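Local coordinates for hypothetical protein (Uncultured marine organism, PDB 2OD6), which is of unknown function but adopts a dimeric ferredoxin-like fold and holds an oxo fatty acid, 10-oxohexadecanoic acid, in a pocket between sheet and helices, at residues Ala13-Asp18 / Glu22-Ala27; Asn50-Trp53 / Phe59-Val62. One frame throughout, in Å; residues are numbered along the deposited sequence. Where two conformers were deposited one is given.

Contact 1: Ala13-Asp18 / Glu22-Ala27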
ATOM      1  N   ALA A  13      -3.429  -1.304  10.464  1.00  4.79           N
ATOM      2  CA  ALA A  13      -3.766  -1.094  11.846  1.00  5.46           C
ATOM      3  C   ALA A  13      -5.285  -1.197  12.073  1.00  2.00           C
ATOM      4  O   ALA A  13      -6.046  -0.420  11.509  1.00  5.93           O
ATOM      5  CB  ALA A  13      -3.249   0.259  12.209  1.00  2.00           C
ATOM      6  N   ASP A  14      -5.734  -2.109  12.937  1.00  2.00           N
ATOM      7  CA  ASP A  14      -7.144  -2.292  13.200  1.00  7.68           C
ATOM      8  C   ASP A  14      -7.457  -1.975  14.618  1.00  8.65           C
ATOM      9  O   ASP A  14      -6.701  -2.369  15.477  1.00  9.71           O
ATOM     10  CB  ASP A  14      -7.525  -3.759  13.096  1.00  3.18           C
ATOM     11  CG  ASP A  14      -8.131  -4.093  11.797  1.00 17.78           C
ATOM     12  OD1 ASP A  14      -7.367  -4.079  10.816  1.00 22.00           O
ATOM     13  OD2 ASP A  14      -9.357  -4.349  11.774  1.00 27.58           O
ATOM     14  N   PHE A  15      -8.625  -1.373  14.844  1.00  9.18           N
ATOM     15  CA  PHE A  15      -9.010  -0.848  16.126  1.00  4.22           C
ATOM     16  C   PHE A  15     -10.363  -1.364  16.398  1.00  5.28           C
ATOM     17  O   PHE A  15     -11.085  -1.810  15.501  1.00  4.55           O
ATOM     18  CB  PHE A  15      -9.033   0.671  16.123  1.00  7.75           C
ATOM     19  CG  PHE A  15      -7.757   1.270  15.682  1.00  2.00           C
ATOM     20  CD1 PHE A  15      -7.549   1.500  14.382  1.00 12.96           C
ATOM     21  CD2 PHE A  15      -6.714   1.513  16.570  1.00  2.71           C
ATOM     22  CE1 PHE A  15      -6.383   2.015  13.954  1.00  4.01           C
ATOM     23  CE2 PHE A  15      -5.507   2.051  16.121  1.00  2.00           C
ATOM     24  CZ  PHE A  15      -5.355   2.268  14.824  1.00  8.62           C
ATOM     25  N   ILE A  16     -10.674  -1.357  17.678  1.00  6.21           N
ATOM     26  CA  ILE A  16     -11.924  -1.813  18.163  1.00  6.43           C
ATOM     27  C   ILE A  16     -13.154  -0.939  17.892  1.00  5.54           C
ATOM     28  O   ILE A  16     -14.291  -1.406  18.106  1.00  6.25           O
ATOM     29  CB  ILE A  16     -11.812  -1.840  19.681  1.00  4.43           C
ATOM     30  CG1 ILE A  16     -11.114  -3.087  20.134  1.00 17.01           C
ATOM     31  CG2 ILE A  16     -13.139  -1.681  20.293  1.00 11.83           C
ATOM     32  CD1 ILE A  16     -11.351  -3.248  21.588  1.00  2.00           C
ATOM     33  N   ASN A  17     -12.933   0.340  17.634  1.00  6.68           N
ATOM     34  CA  ASN A  17     -13.985   1.334  17.540  1.00  2.93           C
ATOM     35  C   ASN A  17     -13.345   2.557  16.963  1.00  5.84           C
ATOM     36  O   ASN A  17     -12.131   2.675  16.998  1.00  5.48           O
ATOM     37  CB  ASN A  17     -14.553   1.667  18.927  1.00 11.68           C
ATOM     38  CG  ASN A  17     -13.498   2.207  19.896  1.00 15.66           C
ATOM     39  OD1 ASN A  17     -12.682   3.084  19.583  1.00  2.00           O
ATOM     40  ND2 ASN A  17     -13.522   1.696  21.071  1.00  2.00           N
ATOM     41  N   ASP A  18     -14.212   3.483  16.567  1.00  2.00           N
ATOM     42  CA  ASP A  18     -13.895   4.766  15.987  1.00  9.30           C
ATOM     43  C   ASP A  18     -13.043   5.654  16.889  1.00  6.16           C
ATOM     44  O   ASP A  18     -12.120   6.261  16.400  1.00  6.87           O
ATOM     45  CB  ASP A  18     -15.225   5.449  15.672  1.00  9.24           C
ATOM     46  CG  ASP A  18     -15.048   6.671  14.832  1.00 22.90           C
ATOM     47  OD1 ASP A  18     -14.601   6.517  13.667  1.00 25.95           O
ATOM     48  OD2 ASP A  18     -15.348   7.778  15.348  1.00 30.01           O
ATOM     49  N   GLU A  22      -9.390   7.069  15.911  0.50  6.67           N
ATOM     50  CA  GLU A  22      -9.069   8.497  15.719  0.50  7.37           C
ATOM     51  C   GLU A  22      -8.031   8.946  16.769  0.50  5.60           C
ATOM     52  O   GLU A  22      -7.230   9.828  16.516  0.50  7.27           O
ATOM     53  CB  GLU A  22     -10.324   9.373  15.815  0.50  9.29           C
ATOM     54  CG  GLU A  22     -11.296   9.297  14.640  0.50 15.24           C
ATOM     55  CD  GLU A  22     -10.663   9.563  13.304  0.50 18.61           C
ATOM     56  OE1 GLU A  22      -9.800  10.461  13.198  0.50 29.61           O
ATOM     57  OE2 GLU A  22     -11.038   8.868  12.332  0.50 28.77           O
ATOM     58  N   LEU A  23      -8.058   8.345  17.964  1.00  4.55           N
ATOM     59  CA  LEU A  23      -6.980   8.640  18.949  1.00  2.81           C
ATOM     60  C   LEU A  23      -5.603   8.307  18.388  1.00  5.32           C
ATOM     61  O   LEU A  23      -4.629   9.063  18.562  1.00  7.87           O
ATOM     62  CB  LEU A  23      -7.243   7.896  20.267  1.00  2.92           C
ATOM     63  CG  LEU A  23      -8.252   8.387  21.307  1.00  6.01           C
ATOM     64  CD1 LEU A  23      -8.752   7.275  22.278  1.00  4.02           C
ATOM     65  CD2 LEU A  23      -7.698   9.579  22.124  1.00  9.18           C
ATOM     66  N   PHE A  24      -5.543   7.234  17.598  1.00  4.25           N
ATOM     67  CA  PHE A  24      -4.332   6.849  16.902  1.00  3.16           C
ATOM     68  C   PHE A  24      -3.977   7.790  15.809  1.00  5.65           C
ATOM     69  O   PHE A  24      -2.803   8.199  15.736  1.00  5.41           O
ATOM     70  CB  PHE A  24      -4.491   5.428  16.327  1.00  7.70           C
ATOM     71  CG  PHE A  24      -3.258   4.897  15.726  1.00  8.42           C
ATOM     72  CD1 PHE A  24      -2.274   4.326  16.527  1.00  4.66           C
ATOM     73  CD2 PHE A  24      -3.060   4.969  14.333  1.00  3.35           C
ATOM     74  CE1 PHE A  24      -1.099   3.851  15.954  1.00 11.89           C
ATOM     75  CE2 PHE A  24      -1.911   4.490  13.765  1.00 11.50           C
ATOM     76  CZ  PHE A  24      -0.913   3.967  14.566  1.00  4.49           C
ATOM     77  N   ILE A  25      -4.928   8.114  14.932  1.00  2.96           N
ATOM     78  CA  ILE A  25      -4.614   9.098  13.816  1.00  2.24           C
ATOM     79  C   ILE A  25      -4.068  10.409  14.382  1.00  2.46           C
ATOM     80  O   ILE A  25      -3.133  11.012  13.816  1.00  7.70           O
ATOM     81  CB  ILE A  25      -5.863   9.392  12.909  1.00  5.47           C
ATOM     82  CG1 ILE A  25      -6.094   8.285  11.879  1.00  9.59           C
ATOM     83  CG2 ILE A  25      -5.769  10.621  12.154  1.00  8.19           C
ATOM     84  CD1 ILE A  25      -7.260   7.458  12.170  1.00  7.71           C
ATOM     85  N   ASP A  26      -4.702  10.895  15.440  1.00  4.00           N
ATOM     86  CA  ASP A  26      -4.320  12.146  16.073  1.00  4.70           C
ATOM     87  C   ASP A  26      -2.894  12.060  16.646  1.00  6.18           C
ATOM     88  O   ASP A  26      -2.049  12.951  16.392  1.00  8.85           O
ATOM     89  CB  ASP A  26      -5.365  12.503  17.127  1.00  6.57           C
ATOM     90  CG  ASP A  26      -5.208  13.942  17.658  1.00  9.84           C
ATOM     91  OD1 ASP A  26      -5.091  14.884  16.839  1.00 21.91           O
ATOM     92  OD2 ASP A  26      -5.142  14.082  18.881  1.00 16.36           O
ATOM     93  N   ALA A  27      -2.603  10.958  17.353  1.00  6.95           N
ATOM     94  CA  ALA A  27      -1.253  10.713  17.901  1.00  7.14           C
ATOM     95  C   ALA A  27      -0.214  10.755  16.801  1.00  8.13           C
ATOM     96  O   ALA A  27       0.844  11.404  16.918  1.00 10.43           O
ATOM     97  CB  ALA A  27      -1.214   9.382  18.681  1.00  2.00           C
TER
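F15 pushes the far end of its ring against the root of the F24 ring: CZ of F15 lies 3.5 Å from CG of F24, and CE2 of F15 is equally close to F24 CB. The side chains cross at about a right angle, while the ring planes are inclined at 45° with centroids 5.2 Å apart, an oblique aromatic pair. F24 gets there with CG anti to its backbone N (chi1 -174°), which brings the ring off the helix against F15, with M63 of strand 59-67 also touching it; the F24 side chain is about 5 Å from the bound 10-oxohexadecanoic acid, close beside that pocket. F15 is further walled in by D20 and M21 of the helix and by A97. This is the first strand-to-helix passage of a ferredoxin-like alpha/beta fold: strand 7-15 gives way to helix 18-40, which folds back over one face of the sheet, with N17 as N-cap, its OD1 accepting from the backbone N of D20. In the first turn E22 N donates to D18 O over 2.9 Å, nearly straight at 159°, and E22 CB and CG lie alongside that same oxygen. D18 and E22 lie at the exposed side of the contact.

Contact 2: Asn50-Trp53 / Phe59-Val62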
ATOM      1  N   ASN A  50      -4.173   5.870   5.453  1.00  8.98           N
ATOM      2  CA  ASN A  50      -5.304   5.715   4.500  1.00  5.21           C
ATOM      3  C   ASN A  50      -6.384   5.031   5.195  1.00  8.97           C
ATOM      4  O   ASN A  50      -6.079   4.018   5.769  1.00  2.48           O
ATOM      5  CB  ASN A  50      -4.837   4.877   3.294  1.00 11.25           C
ATOM      6  CG  ASN A  50      -3.619   5.459   2.606  1.00 12.97           C
ATOM      7  OD1 ASN A  50      -3.759   6.297   1.718  1.00 13.54           O
ATOM      8  ND2 ASN A  50      -2.375   4.986   2.999  1.00 17.17           N
ATOM      9  N   ARG A  51      -7.604   5.578   5.198  1.00  5.24           N
ATOM     10  CA  ARG A  51      -8.713   4.974   5.952  1.00  2.81           C
ATOM     11  C   ARG A  51      -9.378   4.002   4.991  1.00  5.22           C
ATOM     12  O   ARG A  51      -9.768   4.416   3.896  1.00  8.19           O
ATOM     13  CB  ARG A  51      -9.730   6.078   6.284  1.00  2.00           C
ATOM     14  CG  ARG A  51     -11.087   5.610   6.735  1.00  6.32           C
ATOM     15  CD  ARG A  51     -10.910   5.057   7.974  1.00  5.70           C
ATOM     16  NE  ARG A  51     -12.181   4.567   8.505  1.00  4.57           N
ATOM     17  CZ  ARG A  51     -13.244   5.311   8.793  1.00  6.56           C
ATOM     18  NH1 ARG A  51     -13.228   6.624   8.751  1.00  8.20           N
ATOM     19  NH2 ARG A  51     -14.297   4.687   9.278  1.00  6.32           N
ATOM     20  N   VAL A  52      -9.584   2.757   5.426  1.00  7.22           N
ATOM     21  CA  VAL A  52     -10.158   1.728   4.554  1.00  7.50           C
ATOM     22  C   VAL A  52     -11.682   1.815   4.719  1.00  8.74           C
ATOM     23  O   VAL A  52     -12.194   1.670   5.839  1.00  9.21           O
ATOM     24  CB  VAL A  52      -9.647   0.306   4.878  1.00  4.71           C
ATOM     25  CG1 VAL A  52     -10.433  -0.775   3.978  1.00  2.02           C
ATOM     26  CG2 VAL A  52      -8.063   0.182   4.676  1.00  6.92           C
ATOM     27  N   TRP A  53     -12.395   2.075   3.622  1.00 10.97           N
ATOM     28  CA  TRP A  53     -13.861   2.251   3.706  1.00  8.28           C
ATOM     29  C   TRP A  53     -14.730   1.108   3.113  1.00 11.47           C
ATOM     30  O   TRP A  53     -15.951   1.082   3.349  1.00  5.73           O
ATOM     31  CB  TRP A  53     -14.284   3.610   3.172  1.00  7.75           C
ATOM     32  CG  TRP A  53     -13.769   3.963   1.742  1.00  2.65           C
ATOM     33  CD1 TRP A  53     -12.731   4.703   1.434  1.00  7.58           C
ATOM     34  CD2 TRP A  53     -14.314   3.471   0.485  1.00  2.07           C
ATOM     35  NE1 TRP A  53     -12.582   4.771   0.072  1.00 10.85           N
ATOM     36  CE2 TRP A  53     -13.553   4.035  -0.535  1.00  7.68           C
ATOM     37  CE3 TRP A  53     -15.414   2.663   0.142  1.00 11.28           C
ATOM     38  CZ2 TRP A  53     -13.819   3.800  -1.891  1.00  8.01           C
ATOM     39  CZ3 TRP A  53     -15.660   2.416  -1.192  1.00  7.41           C
ATOM     40  CH2 TRP A  53     -14.878   2.997  -2.193  1.00  5.63           C
ATOM     41  N   PHE A  59     -12.566  -0.641  11.641  1.00  9.88           N
ATOM     42  CA  PHE A  59     -11.861   0.597  11.852  1.00  8.63           C
ATOM     43  C   PHE A  59     -10.414   0.418  11.495  1.00  2.00           C
ATOM     44  O   PHE A  59      -9.664  -0.133  12.259  1.00  2.00           O
ATOM     45  CB  PHE A  59     -12.097   0.990  13.304  1.00  2.00           C
ATOM     46  CG  PHE A  59     -13.508   1.067  13.620  1.00  9.51           C
ATOM     47  CD1 PHE A  59     -14.266   2.112  13.180  1.00  7.80           C
ATOM     48  CD2 PHE A  59     -14.119   0.010  14.226  1.00  2.00           C
ATOM     49  CE1 PHE A  59     -15.653   2.144  13.414  1.00  2.00           C
ATOM     50  CE2 PHE A  59     -15.517   0.014  14.492  1.00 15.39           C
ATOM     51  CZ  PHE A  59     -16.283   1.105  14.089  1.00  3.18           C
ATOM     52  N   ARG A  60      -9.939   0.955  10.363  1.00  5.36           N
ATOM     53  CA  ARG A  60      -8.728   0.414   9.858  1.00  2.00           C
ATOM     54  C   ARG A  60      -8.045   1.434   8.961  1.00  2.00           C
ATOM     55  O   ARG A  60      -8.676   2.067   8.177  1.00  6.77           O
ATOM     56  CB  ARG A  60      -9.049  -0.912   9.098  1.00  9.08           C
ATOM     57  CG  ARG A  60      -7.863  -1.683   8.501  1.00 11.33           C
ATOM     58  CD  ARG A  60      -8.308  -2.982   7.724  1.00  2.00           C
ATOM     59  NE  ARG A  60      -9.013  -3.979   8.584  1.00  2.00           N
ATOM     60  CZ  ARG A  60      -9.753  -4.972   8.115  1.00  2.00           C
ATOM     61  NH1 ARG A  60      -9.859  -5.205   6.841  1.00 10.33           N
ATOM     62  NH2 ARG A  60     -10.367  -5.789   8.971  1.00  2.00           N
ATOM     63  N   VAL A  61      -6.762   1.555   9.173  1.00  2.00           N
ATOM     64  CA  VAL A  61      -5.920   2.418   8.303  1.00  2.00           C
ATOM     65  C   VAL A  61      -4.844   1.579   7.739  1.00  3.19           C
ATOM     66  O   VAL A  61      -4.365   0.659   8.348  1.00  2.83           O
ATOM     67  CB  VAL A  61      -5.362   3.615   9.085  1.00  8.26           C
ATOM     68  CG1 VAL A  61      -6.562   4.498   9.578  1.00  4.24           C
ATOM     69  CG2 VAL A  61      -4.466   3.192  10.257  1.00  7.54           C
ATOM     70  N   VAL A  62      -4.407   1.928   6.531  1.00  4.21           N
ATOM     71  CA  VAL A  62      -3.182   1.392   6.015  1.00  7.62           C
ATOM     72  C   VAL A  62      -2.165   2.531   5.952  1.00  5.25           C
ATOM     73  O   VAL A  62      -2.417   3.578   5.366  1.00  9.61           O
ATOM     74  CB  VAL A  62      -3.355   0.748   4.585  1.00  8.70           C
ATOM     75  CG1 VAL A  62      -1.987   0.306   3.977  1.00  2.82           C
ATOM     76  CG2 VAL A  62      -4.304  -0.444   4.681  1.00  6.38           C
TER
HETATM   77  O   HOH W   1     -12.271   1.561   8.627  1.00  4.74           O
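Strands 50-52 and 59-62 run antiparallel, their axes 4.5 Å apart at closest and their directions at 140°. N50 and V62 form a hydrogen-bonded pair in which V62 N donates to N50 O (2.8 Å), while the return bond from N50 N to V62 O is weak and bent. R51 and V61 make the next, non-hydrogen-bonded pair, and beyond it V52 N gives R60 O an almost straight bond of 174°. The N50 side chain reinforces the weak point: with CG turned beside its own N (chi1 -56°), ND2 reaches V62 O at 2.8 Å, so that oxygen receives two donors from one residue. Since ND2 also bonds S48, an alanine here would probably cost V62 O its stronger bond from this residue, the backbone one being weak, and leave S48 without its amide partner. These strands are the 44-52/59-67 hairpin of the ferredoxin-like sheet, and 50-52 pairs on its other edge with a strand of the second subunit, so the sheet continues through the dimer. On the N50 face, V52 CG2 meets V62 CG2 at 3.8 Å. V61 and R51 project from the other face, where M21 of helix 18-40 touches both. Nearer the turn a water in the R51 guanidinium plane takes a bond from NE (3.0 Å), donates to V52 O and weakly accepts from R60 N, bridging the two strands.

Contact 1 joins the end of strand 7-15 to the helix after it, whereas contact 2 ties two strands within the sheet; strands 7-15 and 59-67 are neighbours, so the two meet directly. D14 OD1 and R60 NE form a salt bridge of 2.8 Å, A13 N probably bonds V61 O, and the F59 ring packs against N17 and D18. Contact 1 is half buried, an aromatic pair inside and acidic side chains outside. Contact 2 is the more buried and rests mainly on backbone bonds, with an asparagine and a water supplementing them. The ligand lies near contact 1, while the second subunit covers much of 50-53 in contact 2.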